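Local atomic coordinates of transcriptional regulator, AsnC family (Agrobacterium tumefaciens str. C58, PDB entry 3I4P), a protein that probably regulates transcription by binding specific DNA sequences through a winged helix-turn-helix domain, as in other Lrp/AsnC-family regulators, and also binds calcium. Residues Val92-Arg97 with Leu105-Val110; Thr61-Phe66 with Ser134-Glu139. All blocks are in the same frame, centred on the assembly; numbering follows the deposited sequence.

Contact 1 (Val92-Arg97 with Leu105-Val110); sequences VVEFYR and LLRVVV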
loop_
_atom_site.group_PDB
_atom_site.type_symbol
_atom_site.label_atom_id
_atom_site.label_comp_id
_atom_site.label_asym_id
_atom_site.label_seq_id
_atom_site.Cartn_x
_atom_site.Cartn_y
_atom_site.Cartn_z
ATOM N N VAL A 92 -19.426 -18.521 6.978
ATOM C CA VAL A 92 -18.775 -18.128 5.723
ATOM C C VAL A 92 -19.823 -18.341 4.633
ATOM O O VAL A 92 -20.117 -19.492 4.227
ATOM C CB VAL A 92 -17.505 -18.950 5.428
ATOM C CG1 VAL A 92 -16.918 -18.578 4.044
ATOM C CG2 VAL A 92 -16.520 -18.808 6.594
ATOM N N VAL A 93 -20.435 -17.240 4.202
ATOM C CA VAL A 93 -21.567 -17.389 3.317
ATOM C C VAL A 93 -21.128 -17.311 1.852
ATOM O O VAL A 93 -21.844 -17.787 0.936
ATOM C CB VAL A 93 -22.735 -16.453 3.693
ATOM C CG1 VAL A 93 -23.391 -16.929 5.023
ATOM C CG2 VAL A 93 -22.301 -15.031 3.725
ATOM N N GLU A 94 -19.940 -16.743 1.628
ATOM C CA GLU A 94 -19.383 -16.647 0.285
ATOM C C GLU A 94 -17.905 -16.769 0.422
ATOM O O GLU A 94 -17.337 -16.282 1.378
ATOM C CB GLU A 94 -19.750 -15.321 -0.410
ATOM C CG GLU A 94 -21.199 -15.143 -0.634
ATOM C CD GLU A 94 -21.587 -13.766 -1.250
ATOM O OE1 GLU A 94 -20.816 -13.225 -2.056
ATOM O OE2 GLU A 94 -22.694 -13.284 -0.909
ATOM N N PHE A 95 -17.283 -17.396 -0.561
ATOM C CA PHE A 95 -15.865 -17.769 -0.474
ATOM C C PHE A 95 -15.321 -17.865 -1.880
ATOM O O PHE A 95 -15.813 -18.679 -2.696
ATOM C CB PHE A 95 -15.782 -19.112 0.259
ATOM C CG PHE A 95 -14.394 -19.662 0.460
ATOM C CD1 PHE A 95 -13.259 -18.866 0.459
ATOM C CD2 PHE A 95 -14.247 -21.000 0.749
ATOM C CE1 PHE A 95 -11.989 -19.418 0.713
ATOM C CE2 PHE A 95 -12.978 -21.556 0.972
ATOM C CZ PHE A 95 -11.855 -20.756 0.972
ATOM N N TYR A 96 -14.324 -17.027 -2.167
ATOM C CA TYR A 96 -13.755 -16.925 -3.501
ATOM C C TYR A 96 -12.269 -17.023 -3.474
ATOM O O TYR A 96 -11.595 -16.431 -2.611
ATOM C CB TYR A 96 -14.087 -15.569 -4.179
ATOM C CG TYR A 96 -15.546 -15.356 -4.379
ATOM C CD1 TYR A 96 -16.177 -15.732 -5.553
ATOM C CD2 TYR A 96 -16.314 -14.822 -3.366
ATOM C CE1 TYR A 96 -17.518 -15.550 -5.704
ATOM C CE2 TYR A 96 -17.654 -14.670 -3.497
ATOM C CZ TYR A 96 -18.255 -15.027 -4.657
ATOM O OH TYR A 96 -19.613 -14.847 -4.753
ATOM N N ARG A 97 -11.762 -17.730 -4.471
ATOM C CA ARG A 97 -10.361 -17.731 -4.773
ATOM C C ARG A 97 -10.179 -16.559 -5.715
ATOM O O ARG A 97 -10.834 -16.496 -6.745
ATOM C CB ARG A 97 -9.934 -19.061 -5.403
ATOM C CG ARG A 97 -8.481 -19.088 -5.780
ATOM C CD ARG A 97 -7.951 -20.528 -5.955
ATOM N NE ARG A 97 -8.705 -21.201 -7.009
ATOM C CZ ARG A 97 -8.462 -21.089 -8.308
ATOM N NH1 ARG A 97 -7.455 -20.340 -8.749
ATOM N NH2 ARG A 97 -9.230 -21.743 -9.176
ATOM N N LEU A 105 -11.084 -14.288 -0.791
ATOM C CA LEU A 105 -12.014 -13.338 -0.204
ATOM C C LEU A 105 -13.221 -14.104 0.361
ATOM O O LEU A 105 -13.883 -14.869 -0.362
ATOM C CB LEU A 105 -12.443 -12.256 -1.202
ATOM C CG LEU A 105 -13.328 -11.107 -0.669
ATOM C CD1 LEU A 105 -12.640 -10.297 0.453
ATOM C CD2 LEU A 105 -13.798 -10.169 -1.812
ATOM N N LEU A 106 -13.482 -13.890 1.653
ATOM C CA LEU A 106 -14.670 -14.449 2.318
ATOM C C LEU A 106 -15.632 -13.330 2.687
ATOM O O LEU A 106 -15.201 -12.236 3.044
ATOM C CB LEU A 106 -14.328 -15.211 3.605
ATOM C CG LEU A 106 -13.413 -16.431 3.701
ATOM C CD1 LEU A 106 -12.094 -16.281 2.967
ATOM C CD2 LEU A 106 -13.157 -16.710 5.238
ATOM N N ARG A 107 -16.921 -13.629 2.588
ATOM C CA ARG A 107 -17.970 -12.847 3.250
ATOM C C ARG A 107 -18.528 -13.630 4.419
ATOM O O ARG A 107 -18.974 -14.779 4.254
ATOM C CB ARG A 107 -19.124 -12.519 2.321
ATOM C CG ARG A 107 -20.068 -11.536 2.943
ATOM C CD ARG A 107 -21.040 -10.885 1.951
ATOM N NE ARG A 107 -22.193 -11.732 1.677
ATOM C CZ ARG A 107 -23.320 -11.828 2.397
ATOM N NH1 ARG A 107 -24.270 -12.657 1.989
ATOM N NH2 ARG A 107 -23.522 -11.147 3.503
ATOM N N VAL A 108 -18.490 -12.997 5.585
ATOM C CA VAL A 108 -18.836 -13.623 6.865
ATOM C C VAL A 108 -19.963 -12.808 7.469
ATOM O O VAL A 108 -19.948 -11.580 7.392
ATOM C CB VAL A 108 -17.582 -13.665 7.843
ATOM C CG1 VAL A 108 -17.972 -14.050 9.301
ATOM C CG2 VAL A 108 -16.480 -14.595 7.264
ATOM N N VAL A 109 -20.949 -13.490 8.041
ATOM C CA VAL A 109 -22.049 -12.814 8.762
ATOM C C VAL A 109 -22.107 -13.297 10.249
ATOM O O VAL A 109 -21.955 -14.493 10.564
ATOM C CB VAL A 109 -23.419 -12.962 8.012
ATOM C CG1 VAL A 109 -23.340 -12.315 6.570
ATOM C CG2 VAL A 109 -23.815 -14.404 7.913
ATOM N N VAL A 110 -22.318 -12.321 11.138
ATOM C CA VAL A 110 -22.301 -12.492 12.587
ATOM C C VAL A 110 -23.173 -11.354 13.168
ATOM O O VAL A 110 -23.481 -10.384 12.456
ATOM C CB VAL A 110 -20.837 -12.445 13.174
ATOM C CG1 VAL A 110 -20.052 -13.717 12.823
ATOM C CG2 VAL A 110 -20.083 -11.192 12.730
HETATM O O HOH W 1 -24.899 -14.890 0.303
#

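Contact 2 (Thr61-Phe66 with Ser134-Glu139); sequences TKVTVF and SAFAME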
loop_
_atom_site.group_PDB
_atom_site.type_symbol
_atom_site.label_atom_id
_atom_site.label_comp_id
_atom_site.label_asym_id
_atom_site.label_seq_id
_atom_site.Cartn_x
_atom_site.Cartn_y
_atom_site.Cartn_z
ATOM N N THR A 61 -27.863 -12.003 12.550
ATOM C CA THR A 61 -26.613 -12.060 11.780
ATOM C C THR A 61 -26.420 -10.778 10.950
ATOM O O THR A 61 -26.109 -10.843 9.746
ATOM C CB THR A 61 -26.600 -13.287 10.872
ATOM O OG1 THR A 61 -27.572 -13.110 9.854
ATOM C CG2 THR A 61 -26.940 -14.548 11.663
ATOM N N LYS A 62 -26.571 -9.618 11.604
ATOM C CA LYS A 62 -26.682 -8.315 10.904
ATOM C C LYS A 62 -25.368 -7.694 10.456
ATOM O O LYS A 62 -25.390 -6.736 9.684
ATOM C CB LYS A 62 -27.447 -7.278 11.754
ATOM C CG LYS A 62 -26.656 -6.688 12.917
ATOM C CD LYS A 62 -27.541 -5.951 13.973
ATOM C CE LYS A 62 -26.708 -5.501 15.227
ATOM N NZ LYS A 62 -26.200 -6.620 16.171
ATOM N N VAL A 63 -24.232 -8.194 10.957
ATOM C CA VAL A 63 -22.916 -7.644 10.568
ATOM C C VAL A 63 -22.324 -8.527 9.461
ATOM O O VAL A 63 -22.345 -9.755 9.541
ATOM C CB VAL A 63 -21.941 -7.507 11.766
ATOM C CG1 VAL A 63 -20.511 -7.129 11.271
ATOM C CG2 VAL A 63 -22.477 -6.484 12.803
ATOM N N THR A 64 -21.855 -7.877 8.406
ATOM C CA THR A 64 -21.069 -8.497 7.350
ATOM C C THR A 64 -19.599 -8.062 7.484
ATOM O O THR A 64 -19.287 -6.892 7.631
ATOM C CB THR A 64 -21.573 -8.075 5.930
ATOM O OG1 THR A 64 -22.901 -8.560 5.732
ATOM C CG2 THR A 64 -20.687 -8.632 4.856
ATOM N N VAL A 65 -18.709 -9.038 7.404
ATOM C CA VAL A 65 -17.283 -8.829 7.435
ATOM C C VAL A 65 -16.738 -9.443 6.150
ATOM O O VAL A 65 -17.078 -10.569 5.805
ATOM C CB VAL A 65 -16.670 -9.578 8.626
ATOM C CG1 VAL A 65 -15.202 -9.195 8.772
ATOM C CG2 VAL A 65 -17.494 -9.315 9.871
ATOM N N PHE A 66 -15.890 -8.714 5.458
ATOM C CA PHE A 66 -15.184 -9.244 4.292
ATOM C C PHE A 66 -13.772 -9.568 4.726
ATOM O O PHE A 66 -13.011 -8.671 5.130
ATOM C CB PHE A 66 -15.190 -8.245 3.117
ATOM C CG PHE A 66 -16.455 -8.293 2.337
ATOM C CD1 PHE A 66 -16.624 -9.237 1.341
ATOM C CD2 PHE A 66 -17.514 -7.449 2.662
ATOM C CE1 PHE A 66 -17.833 -9.308 0.618
ATOM C CE2 PHE A 66 -18.688 -7.517 1.982
ATOM C CZ PHE A 66 -18.853 -8.447 0.943
ATOM N N SER A 134 -9.431 -8.309 7.862
ATOM C CA SER A 134 -10.879 -8.214 7.920
ATOM C C SER A 134 -11.355 -6.763 7.736
ATOM O O SER A 134 -10.764 -5.834 8.273
ATOM C CB SER A 134 -11.398 -8.787 9.239
ATOM O OG SER A 134 -10.854 -10.091 9.505
ATOM N N ALA A 135 -12.430 -6.583 6.978
ATOM C CA ALA A 135 -13.088 -5.276 6.776
ATOM C C ALA A 135 -14.610 -5.437 7.035
ATOM O O ALA A 135 -15.287 -6.238 6.372
ATOM C CB ALA A 135 -12.858 -4.766 5.354
ATOM N N PHE A 136 -15.129 -4.641 7.960
ATOM C CA PHE A 136 -16.537 -4.650 8.347
ATOM C C PHE A 136 -17.356 -3.711 7.491
ATOM O O PHE A 136 -17.006 -2.533 7.333
ATOM C CB PHE A 136 -16.694 -4.207 9.825
ATOM C CG PHE A 136 -16.082 -5.183 10.813
ATOM C CD1 PHE A 136 -16.859 -6.128 11.449
ATOM C CD2 PHE A 136 -14.713 -5.142 11.096
ATOM C CE1 PHE A 136 -16.279 -7.031 12.361
ATOM C CE2 PHE A 136 -14.131 -6.031 11.983
ATOM C CZ PHE A 136 -14.917 -6.994 12.609
ATOM N N ALA A 137 -18.451 -4.245 6.953
ATOM C CA ALA A 137 -19.471 -3.464 6.278
ATOM C C ALA A 137 -20.200 -2.556 7.292
ATOM O O ALA A 137 -20.547 -3.002 8.383
ATOM C CB ALA A 137 -20.467 -4.404 5.579
HETATM N N MSE A 138 -20.435 -1.292 6.911
HETATM C CA MSE A 138 -21.296 -0.359 7.651
HETATM C C MSE A 138 -22.759 -0.509 7.282
HETATM O O MSE A 138 -23.612 -0.238 8.110
HETATM C CB MSE A 138 -20.903 1.085 7.368
HETATM C CG MSE A 138 -19.509 1.460 7.870
HETATM SE SE MSE A 138 -19.424 1.268 9.792
HETATM C CE MSE A 138 -18.723 -0.529 9.809
ATOM N N GLU A 139 -23.048 -0.901 6.040
ATOM C CA GLU A 139 -24.413 -1.055 5.585
ATOM C C GLU A 139 -24.447 -2.013 4.409
ATOM O O GLU A 139 -23.573 -1.978 3.568
ATOM C CB GLU A 139 -25.021 0.309 5.176
ATOM C CG GLU A 139 -26.485 0.210 4.700
ATOM C CD GLU A 139 -27.094 1.557 4.274
ATOM O OE1 GLU A 139 -26.383 2.600 4.288
ATOM O OE2 GLU A 139 -28.295 1.560 3.896
HETATM O O HOH W 2 -22.573 -4.974 8.508
#

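Contact 1 (Val92-Arg97 with Leu105-Val110)
Val92 and Leu106 meet on the helix-covered face of an antiparallel hairpin, the CG1 branch of the valine lying 4.1 Å from CG of the leucine. Phe119 of helix 113-126 packs against the same valine. At Val93 the strand breaks step: Val93 and Glu94 share Arg107 as their one partner, which makes a classic beta bulge. Val93 N gives a bond of 2.9 Å to Arg107 O, while the bond from Glu94 N to that oxygen is weak. The bulge turns the Val93 side chain toward the partner strand; CG1 is anti to the carbonyl carbon (chi1 -70°) and touches Val109, while CG2, between the backbone N and that carbon, lies over one face of the Arg107 guanidinium, 3.5 Å from NH1. Glu94 rises from the other face of the sheet. Its OE2 forms a salt bridge with Arg107 NE at 3.1 Å; OE2 lies in the guanidinium plane, while NE meets it from above the carboxylate plane, the two planes standing 76° apart. A water bridges OE2 and NH1. Phe95 returns to the helical side, where its CD1 lies 3.8 Å from CD1 of Leu106, the two running side by side. Tyr96 closes the register with Leu105 through two backbone bonds, Tyr96 N to Leu105 O being 2.8 Å, and its ring packs edge-to-face with Phe66 of the second subunit. The hairpin is apolar toward the helices and mixed, with Glu94 and Arg107 beside Tyr96 and Leu105, toward the second subunit; Glu94 and the bridging water probably favour a charged Arg107 despite its burial.

Contact 2 (Thr61-Phe66 with Ser134-Glu139)
Val65 and Phe136 pair across the two strands 63-70 and 131-143 of the antiparallel sheet in the ferredoxin-like alpha/beta-sandwich domain of Lrp/AsnC regulators, where strand 131-143 lies at one edge of the sheet within the chain. Three backbone hydrogen bonds set the register: Phe66 N to Ala135 O at 2.7 Å, nearly straight at 172°, the return bond from Ala135 N to Phe66 O, and Ala137 N to Thr64 O. Beyond the last of these, a water takes over, accepting from Thr64 N and donating to Ala137 O. The apolar contacts centre on the Phe136 ring. Val65 CG1 sits over the middle of one face in a CH-pi contact, 4.3 Å from the centroid, and Val65 CG2 reaches Phe136 CE1 at 3.6 Å, while Val63 CG1 comes in at the ring edge, 3.8 Å from CD1. Tyr116 of helix 113-126 packs edge-to-face with the same ring and bonds through its hydroxyl to Ser134 OG; Phe136 of the fourth subunit also meets it. Ala137 CB points toward strand 63-70 and lies 3.4 Å from Thr64 O.

How the contacts relate
Contacts 1 and 2 are neighbouring seams of one sheet, their centres 10 Å apart, with strand 104-110 lying against strand 63-70. Val108 N and Val65 O, 2.8 Å apart, probably form one of the hydrogen bonds joining them; CD of Arg107 packs 3.4 Å from CZ of Phe66. In sequence, both strands of contact 1 fall between the two of contact 2. Both reach the second subunit: Arg97 of one chain salt-bridges Glu139 of the other. A bound calcium lies about 6 Å from the Ser134 side chain; Val132, of the calcium site, which holds no ion in this chain, is about 4 Å from Ser134 and about 7 Å from Leu106, side chain to side chain.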